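Local coordinates for protein Crov588 (Cafeteriavirus, PDB 6NYR) that is of unknown function but folds into a ring-like leucine-rich-repeat solenoid built from FNIP repeats, at residues 520-525 / 540-545; 546-551 / 564-569; 502-507 / 524-529; 476-481 / 498-503. All blocks are in the same frame, centred on the assembly; numbering follows the deposited sequence.

Contact 1 of 4, residues 520-525 / 540-545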
loop_
_atom_site.group_PDB
_atom_site.type_symbol
_atom_site.label_atom_id
_atom_site.label_comp_id
_atom_site.label_asym_id
_atom_site.label_seq_id
_atom_site.Cartn_x
_atom_site.Cartn_y
_atom_site.Cartn_z
ATOM N N LEU A 520 -6.491 9.191 -23.829
ATOM C CA LEU A 520 -5.988 10.554 -23.971
ATOM C C LEU A 520 -6.307 11.327 -22.700
ATOM O O LEU A 520 -7.455 11.332 -22.243
ATOM C CB LEU A 520 -6.595 11.247 -25.191
ATOM C CG LEU A 520 -6.071 12.651 -25.481
ATOM C CD1 LEU A 520 -4.552 12.653 -25.613
ATOM C CD2 LEU A 520 -6.717 13.217 -26.737
ATOM N N ILE A 521 -5.293 11.983 -22.144
ATOM C CA ILE A 521 -5.407 12.711 -20.887
ATOM C C ILE A 521 -4.900 14.126 -21.120
ATOM O O ILE A 521 -3.719 14.316 -21.433
ATOM C CB ILE A 521 -4.588 12.045 -19.759
ATOM C CG1 ILE A 521 -4.983 10.579 -19.579
ATOM C CG2 ILE A 521 -4.732 12.852 -18.466
ATOM C CD1 ILE A 521 -6.303 10.351 -18.901
ATOM N N PHE A 522 -5.780 15.110 -20.975
ATOM C CA PHE A 522 -5.377 16.505 -21.060
ATOM C C PHE A 522 -5.010 17.035 -19.683
ATOM O O PHE A 522 -5.621 16.667 -18.674
ATOM C CB PHE A 522 -6.488 17.355 -21.671
ATOM C CG PHE A 522 -6.604 17.217 -23.158
ATOM C CD1 PHE A 522 -5.638 17.753 -23.991
ATOM C CD2 PHE A 522 -7.674 16.549 -23.726
ATOM C CE1 PHE A 522 -5.738 17.633 -25.360
ATOM C CE2 PHE A 522 -7.779 16.419 -25.098
ATOM C CZ PHE A 522 -6.811 16.962 -25.916
ATOM N N GLY A 523 -4.005 17.899 -19.646
ATOM C CA GLY A 523 -3.568 18.510 -18.412
ATOM C C GLY A 523 -4.392 19.728 -18.029
ATOM O O GLY A 523 -5.397 20.076 -18.651
ATOM N N THR A 524 -3.924 20.395 -16.972
ATOM C CA THR A 524 -4.648 21.524 -16.400
ATOM C C THR A 524 -5.034 22.549 -17.456
ATOM O O THR A 524 -6.189 22.985 -17.529
ATOM C CB THR A 524 -3.784 22.184 -15.318
ATOM O OG1 THR A 524 -3.574 21.269 -14.236
ATOM C CG2 THR A 524 -4.427 23.463 -14.799
ATOM N N SER A 525 -4.078 22.941 -18.293
ATOM C CA SER A 525 -4.213 24.170 -19.058
ATOM C C SER A 525 -4.877 23.996 -20.415
ATOM O O SER A 525 -5.306 24.997 -21.001
ATOM C CB SER A 525 -2.834 24.810 -19.261
ATOM O OG SER A 525 -2.266 25.188 -18.019
ATOM N N THR A 540 -10.961 5.227 -26.692
ATOM C CA THR A 540 -11.988 4.787 -25.761
ATOM C C THR A 540 -12.074 5.632 -24.499
ATOM O O THR A 540 -13.144 5.700 -23.889
ATOM C CB THR A 540 -11.733 3.330 -25.346
ATOM O OG1 THR A 540 -10.488 3.250 -24.634
ATOM C CG2 THR A 540 -11.692 2.417 -26.559
ATOM N N HIS A 541 -10.982 6.279 -24.094
ATOM C CA HIS A 541 -10.924 7.011 -22.836
ATOM C C HIS A 541 -10.451 8.428 -23.117
ATOM O O HIS A 541 -9.376 8.624 -23.699
ATOM C CB HIS A 541 -9.999 6.309 -21.840
ATOM C CG HIS A 541 -10.556 5.027 -21.308
ATOM N ND1 HIS A 541 -10.699 3.898 -22.086
ATOM C CD2 HIS A 541 -11.012 4.697 -20.076
ATOM C CE1 HIS A 541 -11.221 2.928 -21.358
ATOM N NE2 HIS A 541 -11.417 3.385 -20.133
ATOM N N LEU A 542 -11.257 9.412 -22.720
ATOM C CA LEU A 542 -10.933 10.820 -22.922
ATOM C C LEU A 542 -11.176 11.559 -21.615
ATOM O O LEU A 542 -12.294 11.548 -21.091
ATOM C CB LEU A 542 -11.773 11.423 -24.050
ATOM C CG LEU A 542 -11.491 12.891 -24.380
ATOM C CD1 LEU A 542 -10.042 13.072 -24.812
ATOM C CD2 LEU A 542 -12.443 13.407 -25.454
ATOM N N THR A 543 -10.134 12.195 -21.092
ATOM C CA THR A 543 -10.212 12.937 -19.840
ATOM C C THR A 543 -9.763 14.371 -20.084
ATOM O O THR A 543 -8.623 14.607 -20.501
ATOM C CB THR A 543 -9.351 12.280 -18.757
ATOM O OG1 THR A 543 -9.932 11.026 -18.379
ATOM C CG2 THR A 543 -9.241 13.185 -17.536
ATOM N N PHE A 544 -10.652 15.323 -19.810
ATOM C CA PHE A 544 -10.311 16.734 -19.928
ATOM C C PHE A 544 -9.787 17.261 -18.596
ATOM O O PHE A 544 -10.205 16.823 -17.521
ATOM C CB PHE A 544 -11.521 17.557 -20.379
ATOM C CG PHE A 544 -11.843 17.389 -21.830
ATOM C CD1 PHE A 544 -11.033 17.958 -22.801
ATOM C CD2 PHE A 544 -12.948 16.654 -22.231
ATOM C CE1 PHE A 544 -11.322 17.798 -24.141
ATOM C CE2 PHE A 544 -13.236 16.494 -23.573
ATOM C CZ PHE A 544 -12.420 17.067 -24.521
ATOM N N GLY A 545 -8.874 18.226 -18.686
ATOM C CA GLY A 545 -8.245 18.806 -17.521
ATOM C C GLY A 545 -9.029 19.966 -16.939
ATOM O O GLY A 545 -10.168 20.246 -17.315
HETATM O O HOH W 1 -8.728 8.958 -20.264
#
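L520 and L542 run alongside each other in the same direction, CD2 of L520 resting 3.8 Å from CD1 of L542. Beside them the rings of F522 and F544 are nearly parallel, 5° apart. With centroids 5.6 Å apart, they are offset so far that little of either face is shared. Contact is made by F522 CD2, which comes 3.8 Å from F544 CD1. In both phenylalanines CG sits anti to the carbonyl carbon (chi1 near -75°), which sends the two rings into the interior in the same direction. F522 CE2 also reaches CD1 of L542. This is the repeat-on-repeat packing of a leucine-rich-repeat solenoid: equivalent residues of successive coils form ladders, and L498 and L564 continue the leucine ladder. The strands 519-521 and 541-543 run parallel. L520 N bonds to H541 O, L520 O accepts from T543 N, and F522 N meets T543 O at 2.9 Å with an almost straight N-H...O angle of 175°. Past the strands the coils stay close, and G545 CA lies 3.3 Å from G523 O in a CA-H...O contact. The other sheet face carries I521 and T543. There I521 CD1 leans on T543 CB at 3.6 Å. At the polar edge a water lies 3.0 Å from T543 OG1 and donates a weak bond to L520 O.

Contact 2 of 4, residues 546-551 / 564-569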
loop_
_atom_site.group_PDB
_atom_site.type_symbol
_atom_site.label_atom_id
_atom_site.label_comp_id
_atom_site.label_asym_id
_atom_site.label_seq_id
_atom_site.Cartn_x
_atom_site.Cartn_y
_atom_site.Cartn_z
ATOM N N THR A 546 -8.374 20.674 -16.018
ATOM C CA THR A 546 -9.031 21.747 -15.281
ATOM C C THR A 546 -9.719 22.737 -16.213
ATOM O O THR A 546 -10.909 23.030 -16.054
ATOM C CB THR A 546 -8.007 22.480 -14.404
ATOM O OG1 THR A 546 -7.485 21.587 -13.413
ATOM C CG2 THR A 546 -8.638 23.687 -13.724
ATOM N N CYS A 547 -8.989 23.253 -17.201
ATOM C CA CYS A 547 -9.427 24.458 -17.888
ATOM C C CYS A 547 -10.267 24.225 -19.137
ATOM O O CYS A 547 -10.881 25.181 -19.624
ATOM C CB CYS A 547 -8.214 25.310 -18.286
ATOM S SG CYS A 547 -7.395 26.137 -16.912
ATOM N N PHE A 548 -10.312 23.015 -19.684
ATOM C CA PHE A 548 -10.989 22.838 -20.962
ATOM C C PHE A 548 -12.446 23.275 -20.859
ATOM O O PHE A 548 -13.232 22.673 -20.118
ATOM C CB PHE A 548 -10.931 21.393 -21.443
ATOM C CG PHE A 548 -11.716 21.163 -22.708
ATOM C CD1 PHE A 548 -11.183 21.508 -23.944
ATOM C CD2 PHE A 548 -12.994 20.632 -22.662
ATOM C CE1 PHE A 548 -11.907 21.312 -25.105
ATOM C CE2 PHE A 548 -13.722 20.434 -23.825
ATOM C CZ PHE A 548 -13.176 20.776 -25.045
ATOM N N ASN A 549 -12.813 24.317 -21.608
ATOM C CA ASN A 549 -14.190 24.791 -21.639
ATOM C C ASN A 549 -14.549 25.300 -23.038
ATOM O O ASN A 549 -14.937 26.447 -23.239
ATOM C CB ASN A 549 -14.417 25.889 -20.598
ATOM C CG ASN A 549 -15.887 26.226 -20.414
ATOM O OD1 ASN A 549 -16.761 25.403 -20.680
ATOM N ND2 ASN A 549 -16.163 27.447 -19.965
ATOM N N GLN A 550 -14.413 24.432 -24.033
ATOM C CA GLN A 550 -14.806 24.741 -25.399
ATOM C C GLN A 550 -16.050 23.940 -25.763
ATOM O O GLN A 550 -16.275 22.841 -25.246
ATOM C CB GLN A 550 -13.684 24.429 -26.393
ATOM C CG GLN A 550 -12.438 25.247 -26.168
ATOM C CD GLN A 550 -12.708 26.736 -26.182
ATOM O OE1 GLN A 550 -13.252 27.274 -27.147
ATOM N NE2 GLN A 550 -12.347 27.408 -25.095
ATOM N N LYS A 551 -16.862 24.497 -26.654
ATOM C CA LYS A 551 -18.041 23.777 -27.106
ATOM C C LYS A 551 -17.621 22.637 -28.023
ATOM O O LYS A 551 -16.739 22.792 -28.875
ATOM C CB LYS A 551 -19.010 24.698 -27.842
ATOM C CG LYS A 551 -20.394 24.069 -28.017
ATOM C CD LYS A 551 -21.276 24.849 -28.976
ATOM C CE LYS A 551 -22.474 25.455 -28.259
ATOM N NZ LYS A 551 -22.070 26.632 -27.435
ATOM N N LEU A 564 -15.826 9.115 -20.895
ATOM C CA LEU A 564 -15.602 10.546 -21.062
ATOM C C LEU A 564 -15.693 11.247 -19.717
ATOM O O LEU A 564 -16.697 11.120 -19.011
ATOM C CB LEU A 564 -16.617 11.148 -22.039
ATOM C CG LEU A 564 -16.550 12.662 -22.224
ATOM C CD1 LEU A 564 -15.166 13.109 -22.661
ATOM C CD2 LEU A 564 -17.606 13.113 -23.234
ATOM N N GLU A 565 -14.647 11.995 -19.376
ATOM C CA GLU A 565 -14.600 12.763 -18.134
ATOM C C GLU A 565 -14.282 14.215 -18.467
ATOM O O GLU A 565 -13.196 14.515 -18.977
ATOM C CB GLU A 565 -13.565 12.197 -17.158
ATOM C CG GLU A 565 -13.443 12.996 -15.865
ATOM C CD GLU A 565 -12.444 12.398 -14.886
ATOM O OE1 GLU A 565 -11.953 11.279 -15.147
ATOM O OE2 GLU A 565 -12.132 13.060 -13.871
ATOM N N PHE A 566 -15.239 15.103 -18.203
ATOM C CA PHE A 566 -15.006 16.538 -18.277
ATOM C C PHE A 566 -14.392 17.047 -16.978
ATOM O O PHE A 566 -14.602 16.480 -15.901
ATOM C CB PHE A 566 -16.309 17.290 -18.554
ATOM C CG PHE A 566 -16.837 17.093 -19.940
ATOM C CD1 PHE A 566 -16.170 17.628 -21.029
ATOM C CD2 PHE A 566 -18.004 16.382 -20.157
ATOM C CE1 PHE A 566 -16.649 17.446 -22.305
ATOM C CE2 PHE A 566 -18.489 16.201 -21.438
ATOM C CZ PHE A 566 -17.810 16.734 -22.510
ATOM N N GLY A 567 -13.641 18.139 -17.083
ATOM C CA GLY A 567 -12.960 18.704 -15.944
ATOM C C GLY A 567 -13.746 19.777 -15.221
ATOM O O GLY A 567 -14.862 20.136 -15.601
ATOM N N PRO A 568 -13.149 20.324 -14.156
ATOM C CA PRO A 568 -13.840 21.333 -13.339
ATOM C C PRO A 568 -14.569 22.427 -14.107
ATOM O O PRO A 568 -15.731 22.715 -13.803
ATOM C CB PRO A 568 -12.698 21.926 -12.497
ATOM C CG PRO A 568 -11.753 20.767 -12.300
ATOM C CD PRO A 568 -11.877 19.883 -13.544
ATOM N N LYS A 569 -13.909 23.047 -15.081
ATOM C CA LYS A 569 -14.416 24.271 -15.688
ATOM C C LYS A 569 -15.285 24.055 -16.926
ATOM O O LYS A 569 -15.805 25.037 -17.468
ATOM C CB LYS A 569 -13.248 25.204 -16.047
ATOM C CG LYS A 569 -12.676 25.969 -14.865
ATOM C CD LYS A 569 -11.840 27.166 -15.306
ATOM C CE LYS A 569 -11.420 28.006 -14.102
ATOM N NZ LYS A 569 -9.979 28.386 -14.108
#
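This is a turn-to-turn contact between successive coils of the solenoid, just past the strands 541-543 and 563-565. One backbone hydrogen bond joins the segments: K569 N donates to T546 O over 3.2 Å, with an N-H...O angle of 148°. K569 covers much of the meeting surface. Its CB also lies 3.2 Å from T546 O, and CG follows at 3.6 Å. With CG anti to the carbonyl carbon (chi1 -78°), the K569 chain reaches outward past C547, and NZ ends 4.4 Å from its SG, a loose approach. On the other flank the P568 ring packs against the T546 backbone, CD lying 3.8 Å from T546 CA. Deeper in, F548 CE2 approaches the edge of the F566 ring at CE1, a loose 4.5 Å contact. F548 also stacks on F544, and F566 on F570. K569 O sits against the flat of the N549 amide, 3.2 Å from CG, too far off the N-H direction for a hydrogen bond. N549 OD1 instead accepts from N571 N and Q572 NE2 of the next turn. The polar join between these segments is thus carried by the main chain, while the K569 methylenes cover the acceptor T546 O and the P568 ring packs on T546 CA.

Contact 3 of 4, residues 502-507 / 524-529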
loop_
_atom_site.group_PDB
_atom_site.type_symbol
_atom_site.label_atom_id
_atom_site.label_comp_id
_atom_site.label_asym_id
_atom_site.label_seq_id
_atom_site.Cartn_x
_atom_site.Cartn_y
_atom_site.Cartn_z
ATOM N N HIS A 502 0.683 19.845 -17.337
ATOM C CA HIS A 502 -0.009 21.027 -16.841
ATOM C C HIS A 502 -0.100 22.112 -17.904
ATOM O O HIS A 502 -1.181 22.651 -18.169
ATOM C CB HIS A 502 0.708 21.572 -15.599
ATOM C CG HIS A 502 0.044 22.776 -15.006
ATOM N ND1 HIS A 502 0.290 24.058 -15.451
ATOM C CD2 HIS A 502 -0.866 22.891 -14.009
ATOM C CE1 HIS A 502 -0.442 24.910 -14.754
ATOM N NE2 HIS A 502 -1.150 24.229 -13.872
ATOM N N ASP A 503 1.032 22.445 -18.526
ATOM C CA ASP A 503 1.106 23.644 -19.343
ATOM C C ASP A 503 0.645 23.438 -20.780
ATOM O O ASP A 503 0.400 24.430 -21.476
ATOM C CB ASP A 503 2.543 24.184 -19.383
ATOM C CG ASP A 503 3.001 24.763 -18.064
ATOM O OD1 ASP A 503 2.214 24.777 -17.092
ATOM O OD2 ASP A 503 4.167 25.212 -18.008
ATOM N N PHE A 504 0.532 22.199 -21.251
ATOM C CA PHE A 504 0.256 21.999 -22.668
ATOM C C PHE A 504 -1.048 22.676 -23.062
ATOM O O PHE A 504 -2.102 22.391 -22.484
ATOM C CB PHE A 504 0.176 20.526 -23.028
ATOM C CG PHE A 504 -0.071 20.298 -24.498
ATOM C CD1 PHE A 504 0.987 20.231 -25.385
ATOM C CD2 PHE A 504 -1.364 20.203 -24.998
ATOM C CE1 PHE A 504 0.769 20.042 -26.735
ATOM C CE2 PHE A 504 -1.588 20.019 -26.345
ATOM C CZ PHE A 504 -0.521 19.940 -27.217
ATOM N N ASN A 505 -0.980 23.543 -24.068
ATOM C CA ASN A 505 -2.163 24.248 -24.543
ATOM C C ASN A 505 -1.983 24.664 -26.000
ATOM O O ASN A 505 -2.087 25.851 -26.333
ATOM C CB ASN A 505 -2.441 25.469 -23.668
ATOM C CG ASN A 505 -3.808 26.075 -23.932
ATOM O OD1 ASN A 505 -4.695 25.425 -24.488
ATOM N ND2 ASN A 505 -3.988 27.325 -23.532
ATOM N N GLN A 506 -1.696 23.695 -26.867
ATOM C CA GLN A 506 -1.524 23.942 -28.290
ATOM C C GLN A 506 -2.650 23.266 -29.064
ATOM O O GLN A 506 -3.198 22.250 -28.629
ATOM C CB GLN A 506 -0.175 23.411 -28.793
ATOM C CG GLN A 506 1.044 24.032 -28.145
ATOM C CD GLN A 506 1.105 25.534 -28.330
ATOM O OE1 GLN A 506 0.980 26.044 -29.442
ATOM N NE2 GLN A 506 1.302 26.254 -27.230
ATOM N N LYS A 507 -2.989 23.835 -30.217
ATOM C CA LYS A 507 -3.990 23.226 -31.083
ATOM C C LYS A 507 -3.491 21.892 -31.623
ATOM O O LYS A 507 -2.294 21.712 -31.874
ATOM C CB LYS A 507 -4.354 24.174 -32.226
ATOM C CG LYS A 507 -5.271 25.307 -31.782
ATOM C CD LYS A 507 -5.519 26.335 -32.875
ATOM C CE LYS A 507 -6.346 27.493 -32.324
ATOM N NZ LYS A 507 -6.257 28.723 -33.154
ATOM N N THR A 524 -3.924 20.395 -16.972
ATOM C CA THR A 524 -4.648 21.524 -16.400
ATOM C C THR A 524 -5.034 22.549 -17.456
ATOM O O THR A 524 -6.189 22.985 -17.529
ATOM C CB THR A 524 -3.784 22.184 -15.318
ATOM O OG1 THR A 524 -3.574 21.269 -14.236
ATOM C CG2 THR A 524 -4.427 23.463 -14.799
ATOM N N SER A 525 -4.078 22.941 -18.293
ATOM C CA SER A 525 -4.213 24.170 -19.058
ATOM C C SER A 525 -4.877 23.996 -20.415
ATOM O O SER A 525 -5.306 24.997 -21.001
ATOM C CB SER A 525 -2.834 24.810 -19.261
ATOM O OG SER A 525 -2.266 25.188 -18.019
ATOM N N PHE A 526 -4.978 22.776 -20.932
ATOM C CA PHE A 526 -5.483 22.612 -22.286
ATOM C C PHE A 526 -6.881 23.211 -22.405
ATOM O O PHE A 526 -7.794 22.840 -21.659
ATOM C CB PHE A 526 -5.515 21.143 -22.697
ATOM C CG PHE A 526 -6.029 20.943 -24.094
ATOM C CD1 PHE A 526 -5.222 21.224 -25.182
ATOM C CD2 PHE A 526 -7.327 20.519 -24.323
ATOM C CE1 PHE A 526 -5.689 21.067 -26.470
ATOM C CE2 PHE A 526 -7.802 20.355 -25.607
ATOM C CZ PHE A 526 -6.979 20.631 -26.685
ATOM N N ASN A 527 -7.052 24.136 -23.343
ATOM C CA ASN A 527 -8.354 24.747 -23.574
ATOM C C ASN A 527 -8.460 25.200 -25.029
ATOM O O ASN A 527 -8.816 26.340 -25.327
ATOM C CB ASN A 527 -8.583 25.912 -22.610
ATOM C CG ASN A 527 -10.012 26.414 -22.635
ATOM O OD1 ASN A 527 -10.921 25.710 -23.076
ATOM N ND2 ASN A 527 -10.219 27.634 -22.153
ATOM N N GLN A 528 -8.162 24.297 -25.958
ATOM C CA GLN A 528 -8.274 24.576 -27.382
ATOM C C GLN A 528 -9.440 23.795 -27.970
ATOM O O GLN A 528 -9.685 22.645 -27.593
ATOM C CB GLN A 528 -6.988 24.223 -28.134
ATOM C CG GLN A 528 -5.754 24.972 -27.659
ATOM C CD GLN A 528 -5.912 26.479 -27.736
ATOM O OE1 GLN A 528 -6.347 27.023 -28.753
ATOM N NE2 GLN A 528 -5.561 27.162 -26.655
ATOM N N ASN A 529 -10.165 24.431 -28.886
ATOM C CA ASN A 529 -11.310 23.787 -29.510
ATOM C C ASN A 529 -10.868 22.569 -30.309
ATOM O O ASN A 529 -9.875 22.610 -31.041
ATOM C CB ASN A 529 -12.027 24.778 -30.424
ATOM C CG ASN A 529 -13.243 24.180 -31.086
ATOM O OD1 ASN A 529 -14.210 23.809 -30.421
ATOM N ND2 ASN A 529 -13.204 24.082 -32.412
#
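The F504 and F526 rings are neighbours on side chains that extend alike, F526 CD1 sitting at the edge of the F504 ring, 4.0 Å from CD2. One face of each ring is covered by a backbone nitrogen of its own turn: Q506 N over F504 and Q528 N over F526. Q506 O meets the edge of F526 in the ring plane, 3.5 Å from CE1. The H502 ring crosses T524 at a slant, with CD2 3.2 Å from T524 OG1, and D503 lies at its edge. There ND1 donates to D503 OD1 in the ring plane over 2.6 Å, which fixes the ring's rotation. These are equivalent turns of neighbouring coils on the convex side of the FNIP-repeat solenoid. N505 has CG anti to its main-chain nitrogen (chi1 -168°), which carries OD1 across to the next coil. OD1 takes 2.9 Å bonds from N527 N and from Q528 NE2, arriving from opposite faces of the amide plane. The asparagine ladder continues on both sides, N483 OD1 receiving N505 N and N527 OD1 receiving N549 N. H502 O likewise accepts twice: S525 N lies in the carbonyl plane, and S525 OG comes from above it at 2.8 Å. Two oxygens of one coil, each gripped by two donors of the next, therefore hold these turns in register, and the H502-D503 bond would probably favour positive charge on the imidazole.

Contact 4 of 4, residues 476-481 / 498-503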
loop_
_atom_site.group_PDB
_atom_site.type_symbol
_atom_site.label_atom_id
_atom_site.label_comp_id
_atom_site.label_asym_id
_atom_site.label_seq_id
_atom_site.Cartn_x
_atom_site.Cartn_y
_atom_site.Cartn_z
ATOM N N LEU A 476 3.320 7.515 -23.494
ATOM C CA LEU A 476 4.025 8.789 -23.535
ATOM C C LEU A 476 3.402 9.711 -22.502
ATOM O O LEU A 476 2.224 10.067 -22.611
ATOM C CB LEU A 476 3.961 9.418 -24.928
ATOM C CG LEU A 476 4.547 10.821 -25.070
ATOM C CD1 LEU A 476 6.012 10.825 -24.649
ATOM C CD2 LEU A 476 4.388 11.340 -26.488
ATOM N N GLU A 477 4.191 10.095 -21.504
ATOM C CA GLU A 477 3.764 11.036 -20.479
ATOM C C GLU A 477 4.641 12.275 -20.564
ATOM O O GLU A 477 5.861 12.189 -20.391
ATOM C CB GLU A 477 3.860 10.418 -19.087
ATOM C CG GLU A 477 3.559 11.398 -17.966
ATOM C CD GLU A 477 3.496 10.729 -16.613
ATOM O OE1 GLU A 477 3.602 9.486 -16.559
ATOM O OE2 GLU A 477 3.348 11.447 -15.604
ATOM N N LEU A 478 4.023 13.419 -20.824
ATOM C CA LEU A 478 4.720 14.695 -20.863
ATOM C C LEU A 478 4.456 15.447 -19.566
ATOM O O LEU A 478 3.425 15.262 -18.912
ATOM C CB LEU A 478 4.278 15.519 -22.072
ATOM C CG LEU A 478 4.664 14.849 -23.393
ATOM C CD1 LEU A 478 3.692 15.197 -24.503
ATOM C CD2 LEU A 478 6.086 15.236 -23.790
ATOM N N GLY A 479 5.406 16.304 -19.199
ATOM C CA GLY A 479 5.461 16.870 -17.871
ATOM C C GLY A 479 4.859 18.258 -17.777
ATOM O O GLY A 479 4.245 18.775 -18.709
ATOM N N HIS A 480 5.061 18.867 -16.606
ATOM C CA HIS A 480 4.406 20.126 -16.268
ATOM C C HIS A 480 4.609 21.179 -17.347
ATOM O O HIS A 480 3.656 21.841 -17.773
ATOM C CB HIS A 480 4.940 20.634 -14.922
ATOM C CG HIS A 480 4.140 21.757 -14.337
ATOM N ND1 HIS A 480 4.286 23.068 -14.736
ATOM C CD2 HIS A 480 3.184 21.759 -13.378
ATOM C CE1 HIS A 480 3.449 23.828 -14.053
ATOM N NE2 HIS A 480 2.772 23.059 -13.220
ATOM N N ASN A 481 5.850 21.360 -17.793
ATOM C CA ASN A 481 6.191 22.515 -18.607
ATOM C C ASN A 481 6.096 22.272 -20.102
ATOM O O ASN A 481 6.266 23.225 -20.871
ATOM C CB ASN A 481 7.608 22.999 -18.275
ATOM C CG ASN A 481 7.692 23.663 -16.920
ATOM O OD1 ASN A 481 6.701 23.754 -16.196
ATOM N ND2 ASN A 481 8.885 24.131 -16.564
ATOM N N LEU A 498 -1.373 8.535 -24.089
ATOM C CA LEU A 498 -0.718 9.833 -24.207
ATOM C C LEU A 498 -1.263 10.733 -23.110
ATOM O O LEU A 498 -2.457 11.050 -23.105
ATOM C CB LEU A 498 -0.966 10.461 -25.580
ATOM C CG LEU A 498 -0.482 11.899 -25.772
ATOM C CD1 LEU A 498 1.038 11.980 -25.707
ATOM C CD2 LEU A 498 -1.003 12.486 -27.083
ATOM N N GLU A 499 -0.392 11.157 -22.203
ATOM C CA GLU A 499 -0.757 12.057 -21.119
ATOM C C GLU A 499 -0.022 13.377 -21.318
ATOM O O GLU A 499 1.213 13.411 -21.335
ATOM C CB GLU A 499 -0.415 11.458 -19.758
ATOM C CG GLU A 499 -0.869 12.333 -18.591
ATOM C CD GLU A 499 -0.532 11.746 -17.236
ATOM O OE1 GLU A 499 -0.399 10.507 -17.131
ATOM O OE2 GLU A 499 -0.396 12.534 -16.275
ATOM N N LEU A 500 -0.784 14.452 -21.473
ATOM C CA LEU A 500 -0.253 15.798 -21.598
ATOM C C LEU A 500 -0.219 16.450 -20.225
ATOM O O LEU A 500 -1.021 16.125 -19.345
ATOM C CB LEU A 500 -1.115 16.601 -22.566
ATOM C CG LEU A 500 -1.070 15.969 -23.963
ATOM C CD1 LEU A 500 -2.361 16.208 -24.728
ATOM C CD2 LEU A 500 0.126 16.490 -24.752
ATOM N N GLY A 501 0.726 17.370 -20.044
ATOM C CA GLY A 501 1.018 17.930 -18.744
ATOM C C GLY A 501 0.302 19.240 -18.463
ATOM O O GLY A 501 -0.563 19.696 -19.213
ATOM N N HIS A 502 0.683 19.845 -17.337
ATOM C CA HIS A 502 -0.009 21.027 -16.841
ATOM C C HIS A 502 -0.100 22.112 -17.904
ATOM O O HIS A 502 -1.181 22.651 -18.169
ATOM C CB HIS A 502 0.708 21.572 -15.599
ATOM C CG HIS A 502 0.044 22.776 -15.006
ATOM N ND1 HIS A 502 0.290 24.058 -15.451
ATOM C CD2 HIS A 502 -0.866 22.891 -14.009
ATOM C CE1 HIS A 502 -0.442 24.910 -14.754
ATOM N NE2 HIS A 502 -1.150 24.229 -13.872
ATOM N N ASP A 503 1.032 22.445 -18.526
ATOM C CA ASP A 503 1.106 23.644 -19.343
ATOM C C ASP A 503 0.645 23.438 -20.780
ATOM O O ASP A 503 0.400 24.430 -21.476
ATOM C CB ASP A 503 2.543 24.184 -19.383
ATOM C CG ASP A 503 3.001 24.763 -18.064
ATOM O OD1 ASP A 503 2.214 24.777 -17.092
ATOM O OD2 ASP A 503 4.167 25.212 -18.008
HETATM O O HOH W 2 2.232 14.700 -16.209
HETATM O O HOH W 3 5.665 25.602 -20.343
#
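H480 and H502 both have CG anti to the main-chain nitrogen (chi1 -168° and -179°), and this lays their imidazoles one over the other. The rings form an offset stack, centroids 4.2 Å apart and planes at 4°. H480 NE2 lies over one face of H502, 3.3 Å from its CG, while H502 CB makes a CH-pi contact over one face of the H480 ring, 3.5 Å from its centroid. The stack is a side-chain ladder of the leucine-rich-repeat solenoid, and H458 extends it. H480 ND1 donates to N481 OD1, which holds its ring in orientation. Earlier in each segment, strands 475-477 and 497-499 pair in parallel. E499 N donates to L476 O, and L478 N meets E499 O in an almost straight bond. On the interior face L476 CD2 packs 3.5 Å from L498 CD1, and L478 CD1 touches L500 CD2. E477 and E499 stack their carboxylates on the other face, with OE2 atoms 4.0 Å apart. These like charges might raise the acids' proton affinity, although the Y475 hydroxyl bonds E477 OE1 and the Y497 hydroxyl bonds E499 OE1. Beyond the strands D503 N donates to H480 O in the carbonyl plane. A water donates to D503 OD2 over 2.8 Å.

How the contacts relate
From the N terminus, contact 4 comes first and closes the loop between strands 475-477 and 497-499. Contact 3 begins where it ends, sharing H502 and D503, and spans strand 519-521 to join two outer turns. Contact 1 starts on the far end of contact 3, sharing T524 and S525, and pairs strands 519-521 and 541-543. Contact 2 closes the loop between strands 541-543 and 563-565. No loop encloses another. Contacts 1 and 2 touch through F544 N and E565 O, contacts 1 and 4 through I521 O and L500 N, and contacts 2 and 3 through C547 N and T524 O. Contacts 2 and 4 do not touch. Together they tie inner strands and outward-running turns of successive coils.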